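Local atomic coordinates of Atg1 tMIT (PDB entry 4P1N), a protein that is the tandem MIT region of a serine/threonine protein kinase that is essential in autophagy, where it is required for autophagosome formation, and takes part in cytoplasm-to-vacuole transport. Residues Met30-Ile35 with Glu158-Lys163; Thr181-Lys186 with Glu235-Gly240; Lys20-Tyr25 with Val143-Asp148; Lys186-Arg191 with Glu224-Glu229. One frame throughout, in Å; residues are numbered along the deposited sequence.

The four interactions sample packing within each MIT domain, and some of them also meet across the boundary between the two. Interactions 1 and 3 join helix 10-33 to helix 137-170 in the first MIT domain, their centres about 18 Å apart. Interactions 2 and 4 belong to the second MIT domain, share Lys186 and have centres about 12 Å apart; Glu185 CB packs 3.8 Å from Leu226 CD2. One place where the two domains meet is the touch of interactions 3 and 4, with Met24 SD 3.7 Å from Ile188 CG1. A lighter touch links interactions 1 and 4: Met30 CE lies 4.3 Å from Arg191 CZ.

Interaction 1: residues Met30-Ile35 with Glu158-Lys163; sequences MKFSQI and EFLRLK
Phe32 and Phe159 meet rim to rim between helix 10-33 and helix 137-170, two members of the helical bundle of the first MIT domain. The two side chains cross at about a right angle, and each ring presents an edge to the other: Phe32 CE1 is 4.0 Å from Phe159 CD2, and each of these atoms lies near the plane of the ring it touches. Neither ring lays a face over its partner, so the pair packs apolar rims without forming a stack. Phe32 reaches its partners because its CG is swung anti to the backbone N (chi1 -167°), which carries the ring across the gap although the backbones stay well apart, with Phe32 CA 9.1 Å from Leu160 CA.

Leu160 fills in beside the same ring. Its CD1 approaches Phe32 CD1 obliquely at 4.0 Å, while its other methyl, CD2, receives Ile35 CD1 at 4.3 Å. Ile35 thus adds a second point of contact on Leu160, and Tyr109 and Ser105 of helix 95-129 border the group. No hydrogen bond spans the two segments. Within segment 30-35, Gln34 NE2 donates to Met30 O over 3.1 Å, bent to 143° at the hydrogen and arriving from above the carbonyl plane.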
# COMPACT_ATOMS: atom_id res chain seq x y z
N MET B 30 5.61 -11.80 -10.62
CA MET B 30 6.47 -12.94 -10.90
C MET B 30 6.40 -13.32 -12.42
O MET B 30 7.38 -13.69 -13.01
CB MET B 30 6.11 -14.10 -9.98
CG MET B 30 6.88 -15.39 -10.23
SD MET B 30 6.16 -16.34 -11.60
CE MET B 30 5.15 -17.52 -10.71
N LYS B 31 5.24 -13.18 -13.06
CA LYS B 31 5.14 -13.43 -14.50
C LYS B 31 5.74 -12.26 -15.25
O LYS B 31 6.47 -12.46 -16.20
CB LYS B 31 3.70 -13.60 -14.94
CG LYS B 31 3.00 -14.79 -14.35
CD LYS B 31 3.56 -16.07 -14.91
CE LYS B 31 2.68 -17.26 -14.61
NZ LYS B 31 3.02 -18.34 -15.57
N PHE B 32 5.44 -11.04 -14.81
CA PHE B 32 5.94 -9.83 -15.44
C PHE B 32 7.47 -9.82 -15.48
O PHE B 32 8.05 -9.50 -16.51
CB PHE B 32 5.44 -8.60 -14.70
CG PHE B 32 5.64 -7.31 -15.43
CD1 PHE B 32 4.91 -7.02 -16.56
CD2 PHE B 32 6.53 -6.36 -14.96
CE1 PHE B 32 5.09 -5.83 -17.25
CE2 PHE B 32 6.72 -5.17 -15.63
CZ PHE B 32 5.98 -4.88 -16.77
N SER B 33 8.09 -10.16 -14.36
CA SER B 33 9.57 -10.21 -14.26
C SER B 33 10.24 -11.06 -15.33
O SER B 33 11.27 -10.65 -15.86
CB SER B 33 10.00 -10.74 -12.91
OG SER B 33 10.30 -9.66 -12.08
N GLN B 34 9.66 -12.21 -15.65
CA GLN B 34 10.23 -13.10 -16.69
C GLN B 34 10.13 -12.51 -18.08
O GLN B 34 10.59 -13.11 -19.05
CB GLN B 34 9.57 -14.48 -16.69
CG GLN B 34 9.67 -15.24 -15.37
CD GLN B 34 8.71 -16.41 -15.34
OE1 GLN B 34 8.68 -17.22 -16.26
NE2 GLN B 34 7.91 -16.50 -14.29
N ILE B 35 9.51 -11.35 -18.19
CA ILE B 35 9.40 -10.60 -19.43
C ILE B 35 10.46 -9.49 -19.53
O ILE B 35 10.79 -9.05 -20.62
CB ILE B 35 7.97 -10.03 -19.54
CG1 ILE B 35 7.01 -11.14 -19.94
CG2 ILE B 35 7.87 -8.86 -20.51
CD1 ILE B 35 5.65 -10.95 -19.32
N GLU B 158 -1.85 -1.98 -19.33
CA GLU B 158 -1.93 -1.25 -20.60
C GLU B 158 -0.68 -1.50 -21.44
O GLU B 158 -0.76 -1.71 -22.66
CB GLU B 158 -2.08 0.25 -20.39
CG GLU B 158 -3.45 0.73 -19.95
CD GLU B 158 -4.49 0.69 -21.07
OE1 GLU B 158 -4.26 0.06 -22.13
OE2 GLU B 158 -5.57 1.30 -20.88
N PHE B 159 0.46 -1.46 -20.80
CA PHE B 159 1.69 -1.80 -21.48
C PHE B 159 1.51 -3.18 -22.09
O PHE B 159 1.67 -3.33 -23.30
CB PHE B 159 2.86 -1.71 -20.53
CG PHE B 159 4.11 -2.36 -21.03
CD1 PHE B 159 4.85 -1.77 -22.04
CD2 PHE B 159 4.58 -3.53 -20.45
CE1 PHE B 159 6.02 -2.37 -22.50
CE2 PHE B 159 5.74 -4.13 -20.90
CZ PHE B 159 6.46 -3.55 -21.92
N LEU B 160 1.12 -4.17 -21.29
CA LEU B 160 0.99 -5.55 -21.79
C LEU B 160 -0.06 -5.72 -22.89
O LEU B 160 0.11 -6.54 -23.80
CB LEU B 160 0.69 -6.53 -20.66
CG LEU B 160 1.83 -6.80 -19.65
CD1 LEU B 160 1.30 -7.37 -18.35
CD2 LEU B 160 2.89 -7.73 -20.22
N ARG B 161 -1.14 -4.95 -22.82
CA ARG B 161 -2.21 -5.06 -23.83
C ARG B 161 -1.68 -4.60 -25.16
O ARG B 161 -2.07 -5.13 -26.21
CB ARG B 161 -3.45 -4.24 -23.47
N LEU B 162 -0.79 -3.61 -25.10
CA LEU B 162 -0.23 -2.97 -26.28
C LEU B 162 0.86 -3.85 -26.86
O LEU B 162 0.96 -4.03 -28.08
CB LEU B 162 0.34 -1.59 -25.92
CG LEU B 162 0.48 -0.58 -27.05
CD1 LEU B 162 0.31 0.82 -26.50
CD2 LEU B 162 1.82 -0.74 -27.77
N LYS B 163 1.66 -4.43 -25.99
CA LYS B 163 2.64 -5.43 -26.42
C LYS B 163 1.91 -6.59 -27.12
O LYS B 163 2.33 -7.04 -28.18
CB LYS B 163 3.47 -5.92 -25.24
CG LYS B 163 4.56 -6.88 -25.65
CD LYS B 163 5.78 -6.83 -24.74
CE LYS B 163 7.06 -7.04 -25.55
NZ LYS B 163 8.30 -6.85 -24.74

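Interaction 2: residues Thr181-Lys186 with Glu235-Gly240; sequences TIFVEK and EVYDDG
A tyrosine hydroxyl set against hydrocarbon is the odd feature here: Tyr237 OH approaches Phe183 CE2 obliquely to 3.6 Å and makes no hydrogen bond to segment 181-186. The two aromatic side chains cross at about a right angle, and the carbons behind the hydroxyl add a looser contact, Tyr237 CE2 lying 4.2 Å from Phe183 CE2. Thr181 completes a small three-way cluster. Its methyl, CG2, sits over one face of the Phe183 ring, 4.0 Å above the plane and offset toward the rim, and also faces Tyr237 OH at 4.1 Å, the threonine and tyrosine side chains coming from opposite directions. The methyl can do both because CG2, and not OG1, is the branch turned anti to the backbone N. The Tyr237 ring is itself backed by its sequence neighbour, with Val236 CG2 over one face.

A second, thinner contact lies at the start of the helix, where Val184 CG1 comes within 4.4 Å of Glu235 OE2. That carboxylate is gripped from elsewhere: its OE1 is hydrogen-bonded by Thr114 and salt-bridged by Lys111, both on helix 95-129. Such partners would be expected to favour its charged form.

Phe183 occupies the N-cap position of helix 184-204, so the cluster lies at the start of that helix. Tyr237 in turn pairs through its backbone with Ile245 of strand 244-245, while Ile182 and Val236 both rest on Leu107 of helix 95-129.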
# COMPACT_ATOMS: atom_id res chain seq x y z
N THR B 181 -6.80 -21.64 -24.97
CA THR B 181 -7.28 -20.42 -24.32
C THR B 181 -6.76 -20.38 -22.89
O THR B 181 -6.84 -21.35 -22.16
CB THR B 181 -8.83 -20.29 -24.31
OG1 THR B 181 -9.31 -20.11 -25.64
CG2 THR B 181 -9.26 -19.08 -23.47
N ILE B 182 -6.19 -19.24 -22.53
CA ILE B 182 -5.64 -19.06 -21.21
C ILE B 182 -6.72 -18.46 -20.36
O ILE B 182 -7.29 -17.42 -20.72
CB ILE B 182 -4.40 -18.17 -21.22
CG1 ILE B 182 -3.33 -18.82 -22.09
CG2 ILE B 182 -3.89 -18.00 -19.78
CD1 ILE B 182 -2.13 -17.95 -22.38
N PHE B 183 -7.03 -19.15 -19.27
CA PHE B 183 -8.02 -18.74 -18.30
C PHE B 183 -7.27 -18.32 -17.03
O PHE B 183 -6.44 -19.07 -16.49
CB PHE B 183 -8.93 -19.90 -17.91
CG PHE B 183 -9.95 -20.26 -18.96
CD1 PHE B 183 -9.71 -21.29 -19.85
CD2 PHE B 183 -11.17 -19.59 -19.03
CE1 PHE B 183 -10.65 -21.65 -20.81
CE2 PHE B 183 -12.13 -19.97 -19.99
CZ PHE B 183 -11.86 -20.99 -20.87
N VAL B 184 -7.61 -17.15 -16.51
CA VAL B 184 -7.02 -16.69 -15.28
C VAL B 184 -7.37 -17.65 -14.12
O VAL B 184 -6.61 -17.83 -13.16
CB VAL B 184 -7.47 -15.25 -14.95
CG1 VAL B 184 -8.93 -15.26 -14.48
CG2 VAL B 184 -6.55 -14.69 -13.86
N GLU B 185 -8.52 -18.31 -14.18
CA GLU B 185 -8.86 -19.09 -13.00
C GLU B 185 -8.03 -20.37 -12.91
O GLU B 185 -7.69 -20.79 -11.81
CB GLU B 185 -10.37 -19.24 -12.73
CG GLU B 185 -11.33 -19.22 -13.85
CD GLU B 185 -11.42 -17.99 -14.69
OE1 GLU B 185 -12.27 -17.12 -14.43
OE2 GLU B 185 -10.73 -17.97 -15.72
N LYS B 186 -7.59 -20.88 -14.04
CA LYS B 186 -6.67 -21.99 -14.07
C LYS B 186 -5.28 -21.61 -13.55
O LYS B 186 -4.68 -22.34 -12.77
CB LYS B 186 -6.57 -22.51 -15.49
CG LYS B 186 -5.69 -23.73 -15.61
CD LYS B 186 -4.57 -23.56 -16.65
CE LYS B 186 -4.38 -24.85 -17.45
NZ LYS B 186 -3.94 -25.96 -16.56
N GLU B 235 -12.66 -11.00 -15.99
CA GLU B 235 -12.67 -9.67 -16.50
C GLU B 235 -12.53 -9.56 -18.03
O GLU B 235 -12.66 -8.48 -18.55
CB GLU B 235 -11.73 -8.67 -15.77
CG GLU B 235 -10.73 -8.90 -14.66
CD GLU B 235 -10.87 -10.05 -13.70
OE1 GLU B 235 -11.27 -9.82 -12.51
OE2 GLU B 235 -10.43 -11.15 -14.09
N VAL B 236 -12.29 -10.65 -18.74
CA VAL B 236 -12.28 -10.57 -20.20
C VAL B 236 -13.61 -11.06 -20.77
O VAL B 236 -13.79 -10.99 -21.95
CB VAL B 236 -11.09 -11.32 -20.84
CG1 VAL B 236 -9.77 -10.68 -20.40
CG2 VAL B 236 -11.09 -12.80 -20.49
N TYR B 237 -14.51 -11.54 -19.93
CA TYR B 237 -15.85 -11.97 -20.38
C TYR B 237 -16.91 -10.99 -19.94
O TYR B 237 -17.60 -11.22 -18.95
CB TYR B 237 -16.18 -13.38 -19.90
CG TYR B 237 -15.28 -14.41 -20.53
CD1 TYR B 237 -15.29 -14.64 -21.90
CD2 TYR B 237 -14.37 -15.10 -19.76
CE1 TYR B 237 -14.44 -15.57 -22.47
CE2 TYR B 237 -13.52 -16.02 -20.31
CZ TYR B 237 -13.56 -16.25 -21.66
OH TYR B 237 -12.69 -17.17 -22.15
N ASP B 238 -17.02 -9.90 -20.67
CA ASP B 238 -17.94 -8.80 -20.34
C ASP B 238 -19.30 -9.11 -20.98
O ASP B 238 -19.39 -9.59 -22.11
CB ASP B 238 -17.36 -7.44 -20.77
CG ASP B 238 -18.39 -6.27 -20.70
OD1 ASP B 238 -19.42 -6.31 -21.43
OD2 ASP B 238 -18.17 -5.30 -19.95
N ASP B 239 -20.33 -8.81 -20.21
CA ASP B 239 -21.77 -8.95 -20.58
C ASP B 239 -22.25 -8.19 -21.82
O ASP B 239 -23.20 -8.58 -22.49
CB ASP B 239 -22.61 -8.40 -19.39
CG ASP B 239 -23.73 -9.27 -19.05
OD1 ASP B 239 -23.84 -10.27 -19.73
OD2 ASP B 239 -24.49 -8.95 -18.10
N GLY B 240 -21.66 -7.03 -22.08
CA GLY B 240 -22.33 -6.03 -22.95
C GLY B 240 -23.21 -5.08 -22.13
O GLY B 240 -23.82 -4.17 -22.68

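Interaction 3: residues Lys20-Tyr25 with Val143-Asp148; sequences KAFVMY and VQWIRD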
# COMPACT_ATOMS: atom_id res chain seq x y z
N LYS B 20 -5.63 -10.24 -0.42
CA LYS B 20 -5.95 -10.80 -1.71
C LYS B 20 -5.32 -10.06 -2.90
O LYS B 20 -4.79 -10.70 -3.84
CB LYS B 20 -7.48 -10.82 -1.88
CG LYS B 20 -8.17 -11.82 -0.96
CD LYS B 20 -9.69 -11.64 -0.89
CE LYS B 20 -10.25 -12.60 0.14
NZ LYS B 20 -11.70 -12.35 0.31
N ALA B 21 -5.38 -8.73 -2.87
CA ALA B 21 -4.76 -7.94 -3.94
C ALA B 21 -3.27 -8.18 -3.94
O ALA B 21 -2.64 -8.45 -4.97
CB ALA B 21 -5.08 -6.46 -3.76
N PHE B 22 -2.69 -8.22 -2.76
CA PHE B 22 -1.24 -8.39 -2.67
C PHE B 22 -0.78 -9.71 -3.28
O PHE B 22 0.20 -9.77 -4.01
CB PHE B 22 -0.78 -8.32 -1.19
CG PHE B 22 0.69 -8.54 -1.03
CD1 PHE B 22 1.58 -7.49 -1.22
CD2 PHE B 22 1.21 -9.82 -0.80
CE1 PHE B 22 2.95 -7.69 -1.10
CE2 PHE B 22 2.58 -10.03 -0.66
CZ PHE B 22 3.46 -8.98 -0.84
N VAL B 23 -1.46 -10.79 -2.93
CA VAL B 23 -1.09 -12.11 -3.40
C VAL B 23 -1.23 -12.22 -4.93
O VAL B 23 -0.42 -12.80 -5.62
CB VAL B 23 -1.93 -13.16 -2.62
CG1 VAL B 23 -1.92 -14.47 -3.31
CG2 VAL B 23 -1.36 -13.33 -1.21
N MET B 24 -2.25 -11.59 -5.47
CA MET B 24 -2.48 -11.60 -6.89
C MET B 24 -1.44 -10.70 -7.61
O MET B 24 -0.87 -11.04 -8.65
CB MET B 24 -3.94 -11.18 -7.15
CG MET B 24 -4.48 -11.61 -8.50
SD MET B 24 -4.44 -13.39 -8.75
CE MET B 24 -5.13 -13.93 -7.27
N TYR B 25 -1.20 -9.53 -7.04
CA TYR B 25 -0.22 -8.64 -7.58
C TYR B 25 1.15 -9.30 -7.62
O TYR B 25 1.87 -9.17 -8.64
CB TYR B 25 -0.21 -7.33 -6.79
CG TYR B 25 1.00 -6.46 -6.97
CD1 TYR B 25 1.06 -5.55 -7.97
CD2 TYR B 25 2.12 -6.53 -6.08
CE1 TYR B 25 2.16 -4.76 -8.16
CE2 TYR B 25 3.23 -5.72 -6.25
CZ TYR B 25 3.24 -4.82 -7.27
OH TYR B 25 4.33 -3.99 -7.48
N VAL B 143 -5.52 2.57 2.01
CA VAL B 143 -6.14 3.13 0.85
C VAL B 143 -5.13 3.83 -0.06
O VAL B 143 -5.22 3.67 -1.27
CB VAL B 143 -7.31 4.05 1.23
CG1 VAL B 143 -7.85 4.79 0.00
CG2 VAL B 143 -8.43 3.21 1.87
N GLN B 144 -4.19 4.60 0.49
CA GLN B 144 -3.06 5.07 -0.33
C GLN B 144 -2.34 3.93 -1.06
O GLN B 144 -2.11 4.02 -2.29
CB GLN B 144 -2.10 5.90 0.49
CG GLN B 144 -2.74 7.24 0.89
CD GLN B 144 -1.84 8.08 1.73
OE1 GLN B 144 -0.77 7.64 2.14
NE2 GLN B 144 -2.27 9.33 2.01
N TRP B 145 -2.06 2.83 -0.34
CA TRP B 145 -1.47 1.65 -0.96
C TRP B 145 -2.29 1.06 -2.09
O TRP B 145 -1.76 0.78 -3.16
CB TRP B 145 -1.17 0.59 0.10
CG TRP B 145 -0.46 -0.61 -0.44
CD1 TRP B 145 0.90 -0.78 -0.67
CD2 TRP B 145 -1.10 -1.82 -0.87
NE1 TRP B 145 1.11 -2.06 -1.19
CE2 TRP B 145 -0.10 -2.71 -1.31
CE3 TRP B 145 -2.41 -2.26 -0.87
CZ2 TRP B 145 -0.40 -4.00 -1.79
CZ3 TRP B 145 -2.70 -3.56 -1.31
CH2 TRP B 145 -1.70 -4.40 -1.76
N ILE B 146 -3.59 0.86 -1.84
CA ILE B 146 -4.51 0.31 -2.83
C ILE B 146 -4.50 1.18 -4.06
O ILE B 146 -4.38 0.70 -5.17
CB ILE B 146 -5.97 0.24 -2.24
CG1 ILE B 146 -6.08 -0.90 -1.26
CG2 ILE B 146 -7.02 0.10 -3.33
CD1 ILE B 146 -7.21 -0.78 -0.26
N ARG B 147 -4.58 2.49 -3.85
CA ARG B 147 -4.55 3.43 -4.96
C ARG B 147 -3.25 3.36 -5.78
O ARG B 147 -3.32 3.33 -7.02
CB ARG B 147 -4.79 4.84 -4.49
CG ARG B 147 -4.71 5.86 -5.60
CD ARG B 147 -3.49 6.76 -5.47
NE ARG B 147 -3.72 7.79 -4.46
CZ ARG B 147 -2.96 8.06 -3.39
NH1 ARG B 147 -1.82 7.40 -3.10
NH2 ARG B 147 -3.39 9.03 -2.57
N ASP B 148 -2.11 3.33 -5.10
CA ASP B 148 -0.77 3.17 -5.72
C ASP B 148 -0.75 1.85 -6.53
O ASP B 148 -0.28 1.79 -7.65
CB ASP B 148 0.39 3.06 -4.68
CG ASP B 148 0.57 4.27 -3.73
OD1 ASP B 148 0.39 5.40 -4.20
OD2 ASP B 148 0.99 4.07 -2.48
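At the edge of the Phe22 ring, near its plane, stands the benzo part of the Trp145 indole, with Trp145 CZ2 4.1 Å from Phe22 CD1. Seen from the indole, the approach is oblique, and the two side chains cross at about a right angle. Trp145 CH2 reaches further in, to 4.1 Å from Phe22 CB and 4.4 Å from Ala21 CB, where the small alanine side chain lets the ring come close to the helix backbone. Trp145 is swung across by a chi1 of -176°, its CG opposite the backbone N, and is the residue of segment 143-148 that comes within 4.5 Å of segment 20-25.

The indole nitrogen faces the second subunit: Trp145 NE1 is hydrogen-bonded to Gln144 OE1 of that copy, and the bond is returned in the reverse sense. Nearby, Arg147 NH1 meets Asp148 OD1 at 3.2 Å in a salt bridge. Asp148 OD1 lies in the guanidinium plane, whereas NH1 comes from above the carboxylate plane; Arg149 of the second subunit takes Asp148 OD2.

Helices 10-33 and 137-170 run in the same sense here, within the first MIT domain. Helix 95-129 lies against both, through Leu116 on Ala21 and Ser119 on Ile146, while helix 209-227 packs on Lys20, Val23 and Met24.

Interaction 4: residues Lys186-Arg191 with Glu224-Glu229; sequences KLIYDR and EILLDE
The antiparallel helical hairpin of the second MIT domain, helices 184-204 and 209-227, is packed together by Ile188 and Leu226 at the end away from its connecting turn, the first near the start of one helix and the second near the end of the other. Ile188 CA and Leu226 CA are 8.1 Å apart. The two side chains slide past each other in opposite directions. Ile188 CG2, the branch turned anti to the backbone N, comes to 3.9 Å from Leu226 CG and settles against the fork of the leucine, its methyls CD1 and CD2 both close by. At the end of the longer isoleucine branch, Ile188 CD1 meets Leu226 CD2 at 4.1 Å.

Leu226 also reaches the next residue along the helix, although it touches the root of that side chain and not its ring. Tyr189 has CG opposite its backbone N (chi1 175°), which sends the ring off toward helix 250-273, where Met255 and Tyr259 receive it; its hydroxyl is hydrogen-bonded to the backbone of a chain of another protein. What remains for Leu226 CD1 is Tyr189 CB, at 4.3 Å.

Met24 of helix 10-33 packs on both Ile188 and Ile225, placing this buried contact at the junction of the two MIT domains. Lys186, which also salt-bridges an acidic side chain of a chain of another protein, reaches one turn on: its NZ meets Asp190 OD2 at 3.0 Å on the syn lone pair of that oxygen.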
# COMPACT_ATOMS: atom_id res chain seq x y z
N LYS B 186 -7.59 -20.88 -14.04
CA LYS B 186 -6.67 -21.99 -14.07
C LYS B 186 -5.28 -21.61 -13.55
O LYS B 186 -4.68 -22.34 -12.77
CB LYS B 186 -6.57 -22.51 -15.49
CG LYS B 186 -5.69 -23.73 -15.61
CD LYS B 186 -4.57 -23.56 -16.65
CE LYS B 186 -4.38 -24.85 -17.45
NZ LYS B 186 -3.94 -25.96 -16.56
N LEU B 187 -4.77 -20.46 -13.97
CA LEU B 187 -3.57 -19.86 -13.38
C LEU B 187 -3.63 -19.78 -11.85
O LEU B 187 -2.75 -20.22 -11.17
CB LEU B 187 -3.42 -18.43 -13.93
CG LEU B 187 -2.40 -18.10 -15.03
CD1 LEU B 187 -1.90 -19.32 -15.77
CD2 LEU B 187 -2.91 -17.01 -15.97
N ILE B 188 -4.69 -19.19 -11.32
CA ILE B 188 -4.80 -19.05 -9.86
C ILE B 188 -4.86 -20.42 -9.17
O ILE B 188 -4.14 -20.70 -8.18
CB ILE B 188 -6.01 -18.13 -9.52
CG1 ILE B 188 -5.71 -16.68 -9.99
CG2 ILE B 188 -6.29 -18.20 -8.01
CD1 ILE B 188 -6.94 -15.82 -10.32
N TYR B 189 -5.70 -21.30 -9.70
CA TYR B 189 -5.92 -22.66 -9.15
C TYR B 189 -4.65 -23.48 -9.08
O TYR B 189 -4.28 -23.98 -8.01
CB TYR B 189 -6.98 -23.35 -9.98
CG TYR B 189 -7.28 -24.80 -9.66
CD1 TYR B 189 -7.97 -25.16 -8.52
CD2 TYR B 189 -6.92 -25.80 -10.54
CE1 TYR B 189 -8.26 -26.51 -8.25
CE2 TYR B 189 -7.23 -27.14 -10.29
CZ TYR B 189 -7.89 -27.49 -9.15
OH TYR B 189 -8.17 -28.83 -8.92
N ASP B 190 -3.98 -23.62 -10.22
CA ASP B 190 -2.69 -24.34 -10.30
C ASP B 190 -1.64 -23.75 -9.38
O ASP B 190 -0.91 -24.48 -8.71
CB ASP B 190 -2.13 -24.33 -11.73
CG ASP B 190 -3.00 -25.11 -12.70
OD1 ASP B 190 -3.86 -25.86 -12.23
OD2 ASP B 190 -2.84 -24.97 -13.93
N ARG B 191 -1.57 -22.41 -9.36
CA ARG B 191 -0.56 -21.75 -8.56
C ARG B 191 -0.84 -21.95 -7.07
O ARG B 191 0.07 -22.26 -6.29
CB ARG B 191 -0.51 -20.26 -8.91
CG ARG B 191 0.45 -19.43 -8.05
CD ARG B 191 1.87 -19.94 -8.21
NE ARG B 191 2.79 -19.10 -7.47
CZ ARG B 191 4.00 -19.47 -7.07
NH1 ARG B 191 4.45 -20.69 -7.37
NH2 ARG B 191 4.75 -18.63 -6.36
N GLU B 224 -9.83 -18.31 -2.31
CA GLU B 224 -11.02 -17.55 -1.90
C GLU B 224 -11.45 -16.56 -2.96
O GLU B 224 -12.62 -16.31 -3.15
CB GLU B 224 -10.82 -16.83 -0.58
CG GLU B 224 -11.19 -17.72 0.59
CD GLU B 224 -10.45 -17.37 1.85
OE1 GLU B 224 -10.11 -18.32 2.57
OE2 GLU B 224 -10.21 -16.17 2.10
N ILE B 225 -10.47 -16.02 -3.69
CA ILE B 225 -10.78 -15.14 -4.78
C ILE B 225 -11.75 -15.84 -5.74
O ILE B 225 -12.71 -15.23 -6.21
CB ILE B 225 -9.49 -14.68 -5.48
CG1 ILE B 225 -8.75 -13.71 -4.57
CG2 ILE B 225 -9.80 -14.01 -6.82
CD1 ILE B 225 -7.29 -13.53 -4.94
N LEU B 226 -11.50 -17.11 -6.00
CA LEU B 226 -12.28 -17.88 -6.95
C LEU B 226 -13.66 -18.27 -6.43
O LEU B 226 -14.52 -18.63 -7.21
CB LEU B 226 -11.53 -19.13 -7.33
CG LEU B 226 -10.13 -18.97 -7.94
CD1 LEU B 226 -9.59 -20.31 -8.38
CD2 LEU B 226 -10.21 -18.00 -9.12
N LEU B 227 -13.85 -18.24 -5.11
CA LEU B 227 -15.13 -18.56 -4.49
C LEU B 227 -15.88 -17.30 -4.11
O LEU B 227 -16.99 -17.38 -3.64
CB LEU B 227 -14.93 -19.41 -3.23
CG LEU B 227 -14.34 -20.80 -3.47
CD1 LEU B 227 -14.06 -21.50 -2.15
CD2 LEU B 227 -15.27 -21.62 -4.34
N ASP B 228 -15.28 -16.13 -4.29
CA ASP B 228 -15.93 -14.90 -3.93
C ASP B 228 -16.71 -14.35 -5.12
O ASP B 228 -16.14 -14.06 -6.19
CB ASP B 228 -14.88 -13.89 -3.45
CG ASP B 228 -15.49 -12.62 -2.91
OD1 ASP B 228 -16.33 -12.00 -3.59
OD2 ASP B 228 -15.10 -12.21 -1.81
N GLU B 229 -18.02 -14.18 -4.92
CA GLU B 229 -18.91 -13.76 -6.00
C GLU B 229 -18.54 -12.40 -6.59
O GLU B 229 -18.63 -12.24 -7.78
CB GLU B 229 -20.40 -13.76 -5.56